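Local coordinates for protein putative trimethylamine methyltransferase (Rhizobium meliloti, PDB 4YYC) that probably transfers methyl groups as a member of the trimethylamine methyltransferase (MttB) family, at residues F77-A90 with V297-K309. Residues are numbered along the deposited sequence; the frame is centred on the assembly and turned at random. Where two conformers were deposited one is given.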
loop_
_atom_site.group_PDB
_atom_site.type_symbol
_atom_site.label_atom_id
_atom_site.label_comp_id
_atom_site.label_asym_id
_atom_site.label_seq_id
_atom_site.Cartn_x
_atom_site.Cartn_y
_atom_site.Cartn_z
ATOM N N PHE A 77 6.470 -30.071 -21.641
ATOM C CA PHE A 77 5.538 -29.578 -22.621
ATOM C C PHE A 77 4.698 -30.792 -22.910
ATOM O O PHE A 77 5.126 -31.689 -23.627
ATOM C CB PHE A 77 6.272 -29.027 -23.850
ATOM C CG PHE A 77 6.802 -27.629 -23.643
ATOM C CD1 PHE A 77 7.875 -27.381 -22.787
ATOM C CD2 PHE A 77 6.184 -26.547 -24.258
ATOM C CE1 PHE A 77 8.293 -26.079 -22.554
ATOM C CE2 PHE A 77 6.607 -25.247 -24.030
ATOM C CZ PHE A 77 7.647 -25.010 -23.170
ATOM N N ARG A 78 3.506 -30.861 -22.314
ATOM C CA ARG A 78 2.737 -32.115 -22.324
ATOM C C ARG A 78 1.667 -32.200 -23.391
ATOM O O ARG A 78 1.008 -31.231 -23.677
ATOM C CB ARG A 78 2.102 -32.339 -20.970
ATOM C CG ARG A 78 3.144 -32.536 -19.913
ATOM C CD ARG A 78 2.530 -32.864 -18.566
ATOM N NE ARG A 78 3.554 -33.262 -17.591
ATOM C CZ ARG A 78 3.290 -33.480 -16.297
ATOM N NH1 ARG A 78 2.061 -33.308 -15.824
ATOM N NH2 ARG A 78 4.263 -33.840 -15.464
ATOM N N ASP A 79 1.528 -33.394 -23.957
ATOM C CA ASP A 79 0.474 -33.737 -24.889
ATOM C C ASP A 79 0.467 -32.827 -26.111
ATOM O O ASP A 79 -0.606 -32.543 -26.644
ATOM C CB ASP A 79 -0.895 -33.762 -24.144
ATOM C CG ASP A 79 -0.891 -34.701 -22.954
ATOM O OD1 ASP A 79 -0.626 -35.866 -23.160
ATOM O OD2 ASP A 79 -1.072 -34.255 -21.801
ATOM N N ASP A 80 1.664 -32.418 -26.573
ATOM C CA ASP A 80 1.839 -31.516 -27.723
ATOM C C ASP A 80 3.105 -31.872 -28.497
ATOM O O ASP A 80 4.199 -31.357 -28.269
ATOM C CB ASP A 80 1.861 -30.039 -27.315
ATOM C CG ASP A 80 1.684 -29.108 -28.512
ATOM O OD1 ASP A 80 2.074 -29.460 -29.641
ATOM O OD2 ASP A 80 1.102 -28.025 -28.323
ATOM N N ALA A 81 2.929 -32.812 -29.423
ATOM C CA ALA A 81 4.046 -33.321 -30.192
ATOM C C ALA A 81 4.686 -32.237 -31.049
ATOM O O ALA A 81 5.874 -32.225 -31.232
ATOM C CB ALA A 81 3.610 -34.472 -31.082
ATOM N N GLU A 82 3.876 -31.342 -31.583
ATOM C CA GLU A 82 4.395 -30.237 -32.376
ATOM C C GLU A 82 5.362 -29.366 -31.537
ATOM O O GLU A 82 6.422 -28.938 -32.007
ATOM C CB GLU A 82 3.247 -29.400 -32.906
ATOM C CG GLU A 82 3.690 -28.191 -33.718
ATOM C CD GLU A 82 2.549 -27.259 -34.112
ATOM O OE1 GLU A 82 1.391 -27.483 -33.694
ATOM O OE2 GLU A 82 2.844 -26.294 -34.873
ATOM N N ALA A 83 4.989 -29.109 -30.302
ATOM C CA ALA A 83 5.838 -28.294 -29.434
ATOM C C ALA A 83 7.181 -28.960 -29.218
ATOM O O ALA A 83 8.228 -28.298 -29.202
ATOM C CB ALA A 83 5.151 -28.061 -28.091
ATOM N N LEU A 84 7.158 -30.274 -28.988
ATOM C CA LEU A 84 8.423 -31.004 -28.811
ATOM C C LEU A 84 9.296 -30.937 -30.061
ATOM O O LEU A 84 10.532 -30.810 -29.963
ATOM C CB LEU A 84 8.194 -32.453 -28.391
ATOM C CG LEU A 84 7.468 -32.685 -27.077
ATOM C CD1 LEU A 84 7.402 -34.176 -26.781
ATOM C CD2 LEU A 84 8.100 -31.923 -25.931
ATOM N N ASP A 85 8.681 -31.061 -31.230
ATOM C CA ASP A 85 9.429 -30.945 -32.465
ATOM C C ASP A 85 10.013 -29.567 -32.635
ATOM O O ASP A 85 11.142 -29.445 -33.095
ATOM C CB ASP A 85 8.596 -31.288 -33.698
ATOM C CG ASP A 85 8.308 -32.753 -33.827
ATOM O OD1 ASP A 85 8.818 -33.589 -33.037
ATOM O OD2 ASP A 85 7.573 -33.128 -34.776
ATOM N N LEU A 86 9.270 -28.537 -32.251
ATOM C CA LEU A 86 9.794 -27.171 -32.350
ATOM C C LEU A 86 11.020 -26.970 -31.471
ATOM O O LEU A 86 11.995 -26.346 -31.875
ATOM C CB LEU A 86 8.710 -26.152 -32.043
ATOM C CG LEU A 86 7.665 -26.002 -33.123
ATOM C CD1 LEU A 86 6.413 -25.311 -32.602
ATOM C CD2 LEU A 86 8.236 -25.251 -34.314
ATOM N N TRP A 87 10.973 -27.535 -30.266
ATOM C CA TRP A 87 12.070 -27.414 -29.311
ATOM C C TRP A 87 13.300 -28.188 -29.787
ATOM O O TRP A 87 14.412 -27.677 -29.689
ATOM C CB TRP A 87 11.637 -27.824 -27.881
ATOM C CG TRP A 87 10.948 -26.705 -27.162
ATOM C CD1 TRP A 87 9.663 -26.669 -26.695
ATOM C CD2 TRP A 87 11.510 -25.412 -26.883
ATOM N NE1 TRP A 87 9.414 -25.460 -26.102
ATOM C CE2 TRP A 87 10.518 -24.654 -26.236
ATOM C CE3 TRP A 87 12.763 -24.819 -27.136
ATOM C CZ2 TRP A 87 10.755 -23.344 -25.813
ATOM C CZ3 TRP A 87 12.983 -23.520 -26.722
ATOM C CH2 TRP A 87 11.967 -22.800 -26.079
ATOM N N LYS A 88 13.098 -29.393 -30.323
ATOM C CA LYS A 88 14.230 -30.170 -30.806
ATOM C C LYS A 88 14.905 -29.403 -31.936
ATOM O O LYS A 88 16.125 -29.320 -31.991
ATOM C CB LYS A 88 13.837 -31.555 -31.282
ATOM C CG LYS A 88 15.059 -32.333 -31.762
ATOM N N ALA A 89 14.106 -28.832 -32.826
ATOM C CA ALA A 89 14.643 -28.081 -33.970
ATOM C C ALA A 89 15.412 -26.842 -33.552
ATOM O O ALA A 89 16.367 -26.470 -34.229
ATOM C CB ALA A 89 13.525 -27.687 -34.916
ATOM N N ALA A 90 14.975 -26.203 -32.470
ATOM C CA ALA A 90 15.627 -25.032 -31.917
ATOM C C ALA A 90 16.913 -25.375 -31.164
ATOM O O ALA A 90 17.640 -24.460 -30.774
ATOM C CB ALA A 90 14.693 -24.249 -31.018
ATOM N N VAL A 297 8.689 -18.806 -17.265
ATOM C CA VAL A 297 8.474 -17.750 -18.242
ATOM C C VAL A 297 9.445 -17.816 -19.394
ATOM O O VAL A 297 9.046 -17.655 -20.551
ATOM C CB VAL A 297 8.451 -16.335 -17.578
ATOM C CG1 VAL A 297 8.500 -15.255 -18.665
ATOM C CG2 VAL A 297 7.268 -16.194 -16.640
ATOM N N LEU A 298 10.719 -18.064 -19.112
ATOM C CA LEU A 298 11.668 -18.192 -20.210
ATOM C C LEU A 298 11.208 -19.248 -21.230
ATOM O O LEU A 298 11.250 -18.998 -22.429
ATOM C CB LEU A 298 13.079 -18.510 -19.672
ATOM C CG LEU A 298 13.863 -17.340 -19.077
ATOM C CD1 LEU A 298 15.058 -17.828 -18.293
ATOM C CD2 LEU A 298 14.326 -16.368 -20.153
ATOM N N ALA A 299 10.808 -20.414 -20.758
ATOM C CA ALA A 299 10.418 -21.502 -21.659
ATOM C C ALA A 299 9.130 -21.152 -22.410
ATOM O O ALA A 299 9.073 -21.285 -23.634
ATOM C CB ALA A 299 10.268 -22.768 -20.868
ATOM N N GLY A 300 8.108 -20.713 -21.676
ATOM C CA GLY A 300 6.826 -20.460 -22.302
ATOM C C GLY A 300 6.856 -19.274 -23.250
ATOM O O GLY A 300 6.250 -19.318 -24.317
ATOM N N ALA A 301 7.505 -18.186 -22.825
ATOM C CA ALA A 301 7.618 -17.021 -23.695
ATOM C C ALA A 301 8.469 -17.319 -24.910
ATOM O O ALA A 301 8.105 -16.940 -26.043
ATOM C CB ALA A 301 8.138 -15.818 -22.938
ATOM N N ALA A 302 9.599 -18.033 -24.739
ATOM C CA ALA A 302 10.422 -18.368 -25.915
ATOM C C ALA A 302 9.663 -19.236 -26.889
ATOM O O ALA A 302 9.838 -19.075 -28.107
ATOM C CB ALA A 302 11.699 -19.070 -25.483
ATOM N N PHE A 303 8.808 -20.124 -26.371
ATOM C CA PHE A 303 7.954 -20.936 -27.223
ATOM C C PHE A 303 7.142 -20.102 -28.207
ATOM O O PHE A 303 6.999 -20.468 -29.398
ATOM C CB PHE A 303 7.029 -21.800 -26.374
ATOM C CG PHE A 303 6.168 -22.732 -27.204
ATOM C CD1 PHE A 303 6.729 -23.761 -27.930
ATOM C CD2 PHE A 303 4.827 -22.497 -27.313
ATOM C CE1 PHE A 303 5.910 -24.591 -28.727
ATOM C CE2 PHE A 303 3.993 -23.317 -28.075
ATOM C CZ PHE A 303 4.534 -24.355 -28.773
ATOM N N THR A 304 6.627 -18.972 -27.770
ATOM C CA THR A 304 5.827 -18.129 -28.685
ATOM C C THR A 304 6.647 -17.689 -29.921
ATOM O O THR A 304 6.106 -17.585 -31.020
ATOM C CB THR A 304 5.219 -16.891 -27.995
ATOM O OG1 THR A 304 6.275 -15.984 -27.632
ATOM C CG2 THR A 304 4.334 -17.295 -26.793
ATOM N N GLN A 305 7.957 -17.504 -29.725
ATOM C CA GLN A 305 8.825 -17.037 -30.805
ATOM C C GLN A 305 9.150 -18.173 -31.753
ATOM O O GLN A 305 9.474 -17.924 -32.912
ATOM C CB GLN A 305 10.111 -16.384 -30.258
ATOM C CG GLN A 305 9.891 -15.246 -29.261
ATOM C CD GLN A 305 9.067 -14.152 -29.853
ATOM O OE1 GLN A 305 9.537 -13.441 -30.785
ATOM N NE2 GLN A 305 7.824 -14.000 -29.378
ATOM N N LEU A 306 9.067 -19.415 -31.263
ATOM C CA LEU A 306 9.196 -20.581 -32.140
ATOM C C LEU A 306 8.028 -20.728 -33.087
ATOM O O LEU A 306 8.166 -21.312 -34.191
ATOM C CB LEU A 306 9.445 -21.863 -31.353
ATOM C CG LEU A 306 10.722 -21.920 -30.511
ATOM C CD1 LEU A 306 10.730 -23.229 -29.761
ATOM C CD2 LEU A 306 11.954 -21.766 -31.342
ATOM N N ILE A 307 6.864 -20.272 -32.661
ATOM C CA ILE A 307 5.684 -20.234 -33.516
ATOM C C ILE A 307 5.782 -19.070 -34.488
ATOM O O ILE A 307 5.615 -19.309 -35.682
ATOM C CB ILE A 307 4.394 -20.169 -32.693
ATOM C CG1 ILE A 307 4.248 -21.445 -31.838
ATOM C CG2 ILE A 307 3.170 -19.923 -33.584
ATOM C CD1 ILE A 307 3.892 -22.703 -32.611
ATOM N N ARG A 308 6.028 -17.841 -34.016
ATOM C CA ARG A 308 6.255 -16.682 -34.899
ATOM C C ARG A 308 7.197 -15.701 -34.251
ATOM O O ARG A 308 6.927 -15.161 -33.161
ATOM C CB ARG A 308 4.960 -15.963 -35.218
ATOM C CG ARG A 308 4.102 -16.646 -36.241
ATOM C CD ARG A 308 4.823 -17.003 -37.525
ATOM N NE ARG A 308 3.870 -17.636 -38.412
ATOM C CZ ARG A 308 3.642 -18.937 -38.521
ATOM N NH1 ARG A 308 4.306 -19.818 -37.803
ATOM N NH2 ARG A 308 2.752 -19.355 -39.399
ATOM N N LYS A 309 8.338 -15.466 -34.884
ATOM C CA LYS A 309 9.264 -14.457 -34.419
ATOM C C LYS A 309 8.539 -13.125 -34.383
ATOM O O LYS A 309 7.842 -12.760 -35.336
ATOM C CB LYS A 309 10.465 -14.374 -35.359
ATOM C CG LYS A 309 11.444 -15.512 -35.182
ATOM C CD LYS A 309 12.567 -15.471 -36.209
ATOM C CE LYS A 309 13.409 -16.736 -36.083
ATOM N NZ LYS A 309 14.636 -16.641 -36.901
#
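Trp-87 enters the groove of helix 297-307 as a knob, its indole held by Ala-299, Ala-302, Phe-303 and Leu-306. Methyl CD1 of Leu-306 sits over one indole face, 3.5 Å from the centroid of the six-membered ring and almost on the ring normal, a CH-pi contact. At the ring's edge, in its plane, carbon CZ2 of Trp-87 meets Ala-299 O at 3.4 Å, while CH2 abuts the Ala-302 methyl. Phe-303 has CG anti to its backbone N (chi1 -177°), which extends its ring between the two segments; there CD1 lies 3.7 Å from Trp-87 NE1, the five-membered ring of Trp-87 inclined at 32° to it, an oblique pairing. Phe-77 completes this buried aromatic cluster, sliding past Phe-303 in the opposite direction and receiving Trp-87 NE1 above the rim of one face. The Ala-83 methyl closes on the far end of the Phe-303 ring, 3.6 Å from CE1. Outside the two segments, Phe-101 meets Trp-87 edge-to-face and Leu-109 of helix 105-109 also packs on it.

Leu-86, Ala-90 and Leu-306, by contrast, are partly exposed. The side chains of Leu-86 and buried Ile-307 cross at about a right angle, their CD1 methyls 3.6 Å apart, and Ala-90 adds only a methyl contact to Leu-306 CD2. A leucine in place of Trp-87 would probably leave Leu-306 CD1 without its aromatic face and open a gap beside Phe-303.

These side chains join helix 81-90 to the C-terminal part of helix 286-307, the short axes of 81-90 and 297-307 crossing at 87° and 10.4 Å apart. No hydrogen bond joins the segments, which implies attachment through shape complementarity, dispersion and apolar burial, the nearby carboxylate of Glu-82 being paired with Lys-261 and Arg-265 rather than across the contact.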